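Local structure of Glyco_hydro_cc domain-containing protein (Blastomyces gilchristii, 6UB0) at residues 59-63 and 100-104; 135-139 and 168-172; 150-154 and 192-197. The protein is a family GH128 (subgroup III) exo-beta-1,3-glucanase that acts on curdlan, with a pocket that binds laminaribiose at the -2 and -1 subsites. One frame throughout, in Å; residues are numbered along the deposited sequence.

How the contacts relate
All three contacts join neighbouring parts of one TIM barrel. Contacts 1 and 2 lie at the end where the strands begin, about 17 Å apart between centres, and they touch: A101 CB packs on K135 CD at 3.4 Å. Contact 3 pairs two outer helices; its centre is about 20 Å from that of contact 2 and about 32 Å from that of contact 1, which lies on the opposite side of the chain's centre. Contacts 2 and 3 alternate along the chain, since helix 150-166 connects the two strands that contact 2 pairs. Those strands carry H142, H144 and E176 to the sugar pocket, while the F153 side chain of contact 3 stays about 12 Å from a bound glucose.

Contact 1. Residues 59-63 and 100-104; sequences AEAGI and YAARA
A59 sets its methyl over one face of the Y100 ring, a CH-pi contact with CB 3.6 Å from the ring centroid. I63 comes to the same ring obliquely, bringing CD1 to 3.6 Å from Y100 CD1, and its CD1 also lies over one face of the R103 guanidinium. Above this apolar layer runs a salt bridge. R103 NH1 gives E60 OE1 a nearly straight bond (3.2 Å, 177° at the hydrogen), with the acceptor in the guanidinium plane and met on its syn side, though tilted from the carboxylate plane. The second arm, R103 NH2 to E60 OE2 at 3.4 Å, is weak, and the carboxylate and guanidinium planes are 27° apart. E60 reaches its partner by bending at chi2, while R103 bends at chi3 (-39°) to meet it. Behind them, the backbone bond from R103 N to Y100 O (3.1 Å) closes a turn from which both side chains face the helix. Y100 and A104 also rest on L70 of strand 69-71. Helix 52-64 is thus packed against the loop that leads from helix 86-96 into strand 105-111, as neighbouring beta-alpha units meet at the N-terminal end of the strands in a TIM barrel.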
loop_
_atom_site.group_PDB
_atom_site.type_symbol
_atom_site.label_atom_id
_atom_site.label_comp_id
_atom_site.label_asym_id
_atom_site.label_seq_id
_atom_site.Cartn_x
_atom_site.Cartn_y
_atom_site.Cartn_z
ATOM N N ALA A 59 10.691 -12.143 6.039
ATOM C CA ALA A 59 10.996 -10.922 6.826
ATOM C C ALA A 59 12.522 -10.861 7.094
ATOM O O ALA A 59 13.144 -9.756 7.047
ATOM C CB ALA A 59 10.173 -10.895 8.098
ATOM N N GLU A 60 13.145 -12.017 7.348
ATOM C CA GLU A 60 14.604 -12.066 7.641
ATOM C C GLU A 60 15.412 -11.550 6.439
ATOM O O GLU A 60 16.242 -10.679 6.686
ATOM C CB GLU A 60 15.051 -13.477 8.047
ATOM C CG GLU A 60 15.050 -13.840 9.564
ATOM C CD GLU A 60 15.268 -12.804 10.741
ATOM O OE1 GLU A 60 16.125 -11.924 10.584
ATOM O OE2 GLU A 60 14.675 -12.979 11.853
ATOM N N ALA A 61 15.231 -12.084 5.215
ATOM C CA ALA A 61 16.000 -11.698 3.998
ATOM C C ALA A 61 15.900 -10.189 3.763
ATOM O O ALA A 61 16.945 -9.548 3.421
ATOM C CB ALA A 61 15.500 -12.459 2.788
ATOM N N GLY A 62 14.679 -9.667 3.922
ATOM C CA GLY A 62 14.300 -8.293 3.548
ATOM C C GLY A 62 14.917 -7.289 4.495
ATOM O O GLY A 62 15.480 -6.281 3.998
ATOM N N ILE A 63 14.776 -7.544 5.802
ATOM C CA ILE A 63 15.459 -6.755 6.868
ATOM C C ILE A 63 16.957 -6.858 6.578
ATOM O O ILE A 63 17.587 -5.804 6.520
ATOM C CB ILE A 63 15.090 -7.241 8.278
ATOM C CG1 ILE A 63 13.651 -6.873 8.625
ATOM C CG2 ILE A 63 16.059 -6.699 9.325
ATOM C CD1 ILE A 63 13.050 -7.725 9.709
ATOM N N TYR A 100 8.830 -8.240 14.471
ATOM C CA TYR A 100 9.800 -7.438 13.682
ATOM C C TYR A 100 9.696 -5.953 14.017
ATOM O O TYR A 100 10.281 -5.153 13.312
ATOM C CB TYR A 100 9.573 -7.703 12.195
ATOM C CG TYR A 100 9.693 -9.166 11.901
ATOM C CD1 TYR A 100 10.935 -9.736 11.766
ATOM C CD2 TYR A 100 8.570 -9.988 11.871
ATOM C CE1 TYR A 100 11.079 -11.084 11.531
ATOM C CE2 TYR A 100 8.702 -11.352 11.700
ATOM C CZ TYR A 100 9.964 -11.892 11.539
ATOM O OH TYR A 100 10.145 -13.219 11.332
ATOM N N ALA A 101 8.960 -5.600 15.059
ATOM C CA ALA A 101 8.700 -4.195 15.447
ATOM C C ALA A 101 10.014 -3.450 15.699
ATOM O O ALA A 101 10.070 -2.256 15.377
ATOM C CB ALA A 101 7.833 -4.144 16.670
ATOM N N ALA A 102 11.010 -4.126 16.265
ATOM C CA ALA A 102 12.284 -3.494 16.679
ATOM C C ALA A 102 13.122 -3.176 15.429
ATOM O O ALA A 102 13.856 -2.180 15.441
ATOM C CB ALA A 102 13.005 -4.376 17.678
ATOM N N ARG A 103 12.935 -3.935 14.347
ATOM C CA ARG A 103 13.820 -3.892 13.158
ATOM C C ARG A 103 13.114 -3.278 11.941
ATOM O O ARG A 103 13.767 -2.974 10.961
ATOM C CB ARG A 103 14.394 -5.295 12.952
ATOM C CG ARG A 103 15.499 -5.594 13.960
ATOM C CD ARG A 103 15.951 -7.047 14.119
ATOM N NE ARG A 103 14.914 -8.083 14.082
ATOM C CZ ARG A 103 14.958 -9.172 13.318
ATOM N NH1 ARG A 103 15.976 -9.363 12.490
ATOM N NH2 ARG A 103 13.938 -10.029 13.330
ATOM N N ALA A 104 11.823 -3.005 12.012
ATOM C CA ALA A 104 11.107 -2.509 10.827
ATOM C C ALA A 104 9.817 -1.832 11.266
ATOM O O ALA A 104 9.261 -2.185 12.369
ATOM C CB ALA A 104 10.870 -3.677 9.901
#

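Contact 2. Residues 135-139 and 168-172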
loop_
_atom_site.group_PDB
_atom_site.type_symbol
_atom_site.label_atom_id
_atom_site.label_comp_id
_atom_site.label_asym_id
_atom_site.label_seq_id
_atom_site.Cartn_x
_atom_site.Cartn_y
_atom_site.Cartn_z
ATOM N N LYS A 135 1.467 -3.972 17.009
ATOM C CA LYS A 135 2.561 -2.970 16.825
ATOM C C LYS A 135 2.520 -2.442 15.384
ATOM O O LYS A 135 3.040 -3.114 14.491
ATOM C CB LYS A 135 3.920 -3.586 17.168
ATOM C CG LYS A 135 4.128 -3.801 18.667
ATOM C CD LYS A 135 5.427 -4.468 19.043
ATOM C CE LYS A 135 5.562 -4.718 20.524
ATOM N NZ LYS A 135 5.860 -6.143 20.751
ATOM N N ILE A 136 1.878 -1.289 15.202
ATOM C CA ILE A 136 1.492 -0.727 13.873
ATOM C C ILE A 136 2.048 0.689 13.787
ATOM O O ILE A 136 1.598 1.550 14.567
ATOM C CB ILE A 136 -0.033 -0.731 13.639
ATOM C CG1 ILE A 136 -0.647 -2.128 13.777
ATOM C CG2 ILE A 136 -0.355 -0.131 12.276
ATOM C CD1 ILE A 136 -2.138 -2.132 14.050
ATOM N N ASP A 137 2.943 0.907 12.831
ATOM C CA ASP A 137 3.597 2.208 12.535
ATOM C C ASP A 137 2.759 2.965 11.526
ATOM O O ASP A 137 2.870 4.171 11.515
ATOM C CB ASP A 137 5.029 2.055 12.003
ATOM C CG ASP A 137 5.951 1.493 13.059
ATOM O OD1 ASP A 137 6.301 2.258 13.937
ATOM O OD2 ASP A 137 6.220 0.269 13.046
ATOM N N PHE A 138 1.974 2.281 10.677
ATOM C CA PHE A 138 1.190 2.982 9.616
ATOM C C PHE A 138 0.053 2.086 9.128
ATOM O O PHE A 138 0.203 0.879 9.199
ATOM C CB PHE A 138 2.139 3.436 8.500
ATOM C CG PHE A 138 2.782 2.317 7.723
ATOM C CD1 PHE A 138 2.166 1.784 6.599
ATOM C CD2 PHE A 138 4.020 1.816 8.089
ATOM C CE1 PHE A 138 2.761 0.757 5.886
ATOM C CE2 PHE A 138 4.615 0.772 7.391
ATOM C CZ PHE A 138 3.993 0.251 6.277
ATOM N N LEU A 139 -1.096 2.673 8.814
ATOM C CA LEU A 139 -2.233 1.985 8.145
ATOM C C LEU A 139 -1.928 1.908 6.653
ATOM O O LEU A 139 -1.447 2.864 6.118
ATOM C CB LEU A 139 -3.552 2.746 8.321
ATOM C CG LEU A 139 -4.019 3.018 9.753
ATOM C CD1 LEU A 139 -5.473 3.489 9.763
ATOM C CD2 LEU A 139 -3.897 1.766 10.614
ATOM N N GLY A 168 -3.937 5.864 17.626
ATOM C CA GLY A 168 -2.526 6.235 17.910
ATOM C C GLY A 168 -1.502 5.786 16.861
ATOM O O GLY A 168 -0.296 5.629 17.188
ATOM N N ILE A 169 -1.951 5.612 15.626
ATOM C CA ILE A 169 -1.122 5.251 14.437
ATOM C C ILE A 169 -1.057 6.508 13.581
ATOM O O ILE A 169 -2.109 6.933 13.138
ATOM C CB ILE A 169 -1.747 4.042 13.705
ATOM C CG1 ILE A 169 -2.235 3.011 14.729
ATOM C CG2 ILE A 169 -0.774 3.466 12.685
ATOM C CD1 ILE A 169 -2.498 1.617 14.205
ATOM N N GLY A 170 0.116 7.137 13.484
ATOM C CA GLY A 170 0.262 8.552 13.101
ATOM C C GLY A 170 0.301 8.813 11.614
ATOM O O GLY A 170 0.353 10.012 11.241
ATOM N N THR A 171 0.291 7.773 10.766
ATOM C CA THR A 171 0.321 7.964 9.292
ATOM C C THR A 171 -0.351 6.800 8.571
ATOM O O THR A 171 -0.576 5.759 9.224
ATOM C CB THR A 171 1.762 8.166 8.803
ATOM O OG1 THR A 171 1.713 8.823 7.530
ATOM C CG2 THR A 171 2.523 6.862 8.720
ATOM N N VAL A 172 -0.673 6.991 7.289
ATOM C CA VAL A 172 -1.156 5.903 6.393
ATOM C C VAL A 172 -0.266 5.810 5.151
ATOM O O VAL A 172 0.137 6.859 4.607
ATOM C CB VAL A 172 -2.647 6.011 5.986
ATOM C CG1 VAL A 172 -3.547 6.443 7.151
ATOM C CG2 VAL A 172 -2.912 6.908 4.786
HETATM O O HOH W 1 2.427 5.867 14.303
#
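I136 and I169 are pressed together more tightly than carbons usually are: I169 CD1 lies 3.4 Å from I136 CG2 and almost as near to CB. The squeeze sits beside two adjacent parallel strands of the TIM barrel, 138-146 and 172-180, with helix 150-166 as the crossover between them. That helix ends in a Schellman motif whose C' residue is G168, at positive phi (74°), and I169 directly after it turns its side chain toward I136, in the loop leading to strand 138-146. With CG1 beside its own backbone N, I169 sends CD1 to I136 and leaves CG2 against the backbone at F138 N, 3.6 Å away. L139 meets it from another direction, at about a right angle, through CD2. L127 of helix 119-130 packs on both isoleucines.

L139 and V172 form a parallel bridge, with both side chains on the same face, L139 CB 3.9 Å from V172 CG1. T171 O serves the first segment twice, accepting L139 N on a lone pair at 3.2 Å and a CA-H contact from F138. T171 turns CG2 to F138 CB at 3.5 Å, and the F138 ring stacks on that of W173; T171 OG1, anti to the backbone N (chi1 -159°), bonds to G202 O. D137 points away, its OD2 taking L106 N. One water bridges the two segments, accepting from G170 N at 2.8 Å and donating to D137 O at 3.3 Å.

Contact 3. Residues 150-154 and 192-197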
loop_
_atom_site.group_PDB
_atom_site.type_symbol
_atom_site.label_atom_id
_atom_site.label_comp_id
_atom_site.label_asym_id
_atom_site.label_seq_id
_atom_site.Cartn_x
_atom_site.Cartn_y
_atom_site.Cartn_z
ATOM N N VAL A 150 -13.257 11.865 -7.461
ATOM C CA VAL A 150 -11.997 12.341 -6.817
ATOM C C VAL A 150 -12.273 12.775 -5.381
ATOM O O VAL A 150 -11.421 12.539 -4.510
ATOM C CB VAL A 150 -11.389 13.535 -7.564
ATOM C CG1 VAL A 150 -10.190 14.084 -6.807
ATOM C CG2 VAL A 150 -11.037 13.193 -9.003
ATOM N N ASP A 151 -13.375 13.483 -5.147
ATOM C CA ASP A 151 -13.656 13.963 -3.774
ATOM C C ASP A 151 -13.598 12.739 -2.826
ATOM O O ASP A 151 -13.101 12.746 -1.641
ATOM C CB ASP A 151 -15.017 14.653 -3.693
ATOM C CG ASP A 151 -15.244 15.468 -4.946
ATOM O OD1 ASP A 151 -14.590 16.514 -5.039
ATOM O OD2 ASP A 151 -15.997 14.978 -5.854
ATOM N N ASP A 152 -14.381 11.697 -3.234
ATOM C CA ASP A 152 -14.589 10.489 -2.405
ATOM C C ASP A 152 -13.192 9.930 -2.084
ATOM O O ASP A 152 -12.969 9.521 -0.923
ATOM C CB ASP A 152 -15.523 9.487 -3.077
ATOM C CG ASP A 152 -15.575 8.144 -2.383
ATOM O OD1 ASP A 152 -16.011 8.097 -1.206
ATOM O OD2 ASP A 152 -15.197 7.141 -3.025
ATOM N N PHE A 153 -12.287 9.963 -3.056
ATOM C CA PHE A 153 -10.870 9.556 -2.838
ATOM C C PHE A 153 -10.378 10.241 -1.551
ATOM O O PHE A 153 -10.056 9.561 -0.573
ATOM C CB PHE A 153 -9.981 9.811 -4.058
ATOM C CG PHE A 153 -8.526 9.520 -3.777
ATOM C CD1 PHE A 153 -8.054 8.212 -3.691
ATOM C CD2 PHE A 153 -7.649 10.553 -3.495
ATOM C CE1 PHE A 153 -6.720 7.958 -3.390
ATOM C CE2 PHE A 153 -6.321 10.298 -3.182
ATOM C CZ PHE A 153 -5.857 9.001 -3.145
ATOM N N LYS A 154 -10.429 11.561 -1.518
ATOM C CA LYS A 154 -9.772 12.416 -0.492
ATOM C C LYS A 154 -10.421 12.224 0.879
ATOM O O LYS A 154 -9.707 12.301 1.891
ATOM C CB LYS A 154 -9.843 13.863 -0.972
ATOM C CG LYS A 154 -9.217 14.070 -2.344
ATOM C CD LYS A 154 -9.341 15.491 -2.874
ATOM C CE LYS A 154 -8.152 16.356 -2.525
ATOM N NZ LYS A 154 -8.144 17.625 -3.284
ATOM N N GLU A 192 -4.819 15.977 -9.953
ATOM C CA GLU A 192 -5.523 16.475 -8.743
ATOM C C GLU A 192 -4.940 15.807 -7.481
ATOM O O GLU A 192 -4.564 16.532 -6.517
ATOM C CB GLU A 192 -7.027 16.211 -8.933
ATOM C CG GLU A 192 -7.921 16.530 -7.740
ATOM C CD GLU A 192 -8.060 17.984 -7.336
ATOM O OE1 GLU A 192 -8.022 18.855 -8.228
ATOM O OE2 GLU A 192 -8.232 18.236 -6.128
ATOM N N VAL A 193 -4.805 14.479 -7.480
ATOM C CA VAL A 193 -4.487 13.714 -6.231
ATOM C C VAL A 193 -2.968 13.722 -5.941
ATOM O O VAL A 193 -2.579 13.790 -4.748
ATOM C CB VAL A 193 -5.108 12.307 -6.315
ATOM C CG1 VAL A 193 -6.565 12.402 -6.758
ATOM C CG2 VAL A 193 -4.345 11.354 -7.233
ATOM N N LEU A 194 -2.089 13.704 -6.949
ATOM C CA LEU A 194 -0.633 13.562 -6.633
ATOM C C LEU A 194 -0.113 14.732 -5.782
ATOM O O LEU A 194 0.565 14.534 -4.766
ATOM C CB LEU A 194 0.183 13.369 -7.916
ATOM C CG LEU A 194 0.111 11.978 -8.551
ATOM C CD1 LEU A 194 1.047 11.817 -9.738
ATOM C CD2 LEU A 194 0.393 10.886 -7.515
ATOM N N PRO A 195 -0.410 15.999 -6.132
ATOM C CA PRO A 195 0.005 17.117 -5.284
ATOM C C PRO A 195 -0.612 17.016 -3.871
ATOM O O PRO A 195 0.092 17.188 -2.889
ATOM C CB PRO A 195 -0.492 18.361 -6.035
ATOM C CG PRO A 195 -0.842 17.897 -7.440
ATOM C CD PRO A 195 -1.171 16.421 -7.317
ATOM N N TRP A 196 -1.890 16.666 -3.798
ATOM C CA TRP A 196 -2.677 16.568 -2.540
ATOM C C TRP A 196 -2.053 15.502 -1.625
ATOM O O TRP A 196 -1.798 15.759 -0.389
ATOM C CB TRP A 196 -4.138 16.244 -2.897
ATOM C CG TRP A 196 -5.042 16.267 -1.710
ATOM C CD1 TRP A 196 -5.581 17.378 -1.140
ATOM C CD2 TRP A 196 -5.456 15.150 -0.903
ATOM N NE1 TRP A 196 -6.300 17.033 -0.027
ATOM C CE2 TRP A 196 -6.256 15.674 0.133
ATOM C CE3 TRP A 196 -5.241 13.768 -0.958
ATOM C CZ2 TRP A 196 -6.840 14.866 1.103
ATOM C CZ3 TRP A 196 -5.802 12.976 0.012
ATOM C CH2 TRP A 196 -6.601 13.520 1.023
ATOM N N LEU A 197 -1.759 14.345 -2.222
ATOM C CA LEU A 197 -1.087 13.233 -1.492
ATOM C C LEU A 197 0.287 13.735 -1.052
ATOM O O LEU A 197 0.672 13.467 0.099
ATOM C CB LEU A 197 -1.036 11.979 -2.382
ATOM C CG LEU A 197 -2.398 11.345 -2.667
ATOM C CD1 LEU A 197 -2.375 10.445 -3.895
ATOM C CD2 LEU A 197 -2.878 10.560 -1.450
#
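K154 has two partners on the neighbouring helix: its ammonium group bonds to E192 and also sits over the indole of W196. NZ gives E192 OE2 a 2.9 Å salt bridge, reaching that oxygen nearly along its C-O axis. The lysine chain bends over the face of the five-membered ring, and NZ lies 3.8 Å from its centroid in a cation-pi contact; CE is modelled too near the ring, so the exact spacing is doubtful. E192, bent at chi2, brings its CG across V150 CG1 at 3.5 Å before its carboxylate turns out to the lysine. The positive charge would probably also ease the nearness of D151, whose OD1 is 6.7 Å from E192 OE2.

Several other polar groups find partners outside the contact. D152 splits its carboxylate between R155, a salt bridge through OD1, and W143 NE1, bonded to OD2. K154 O is taken by the S158 hydroxyl, P195 O by that of S199, and L197 O by K4 NZ. At P195 the ring nitrogen has no hydrogen to give, and the helix kinks there; two residues on, L197 N bonds to V193 O at 2.7 Å.

Beneath the charged layer the contact is apolar. F153 takes L197 CD2 at its ring edge, 3.8 Å from CZ, while V193 CG1 approaches F153 CD2 obliquely, at 3.9 Å.

The two segments run nearly parallel, 19° between their directions with axes 11.1 Å apart, as adjacent outer helices of a TIM barrel do. Inward, V193 and L197 rest on F177 of strand 172-180, and L197 also meets V203 and Y206 of strand 203-208.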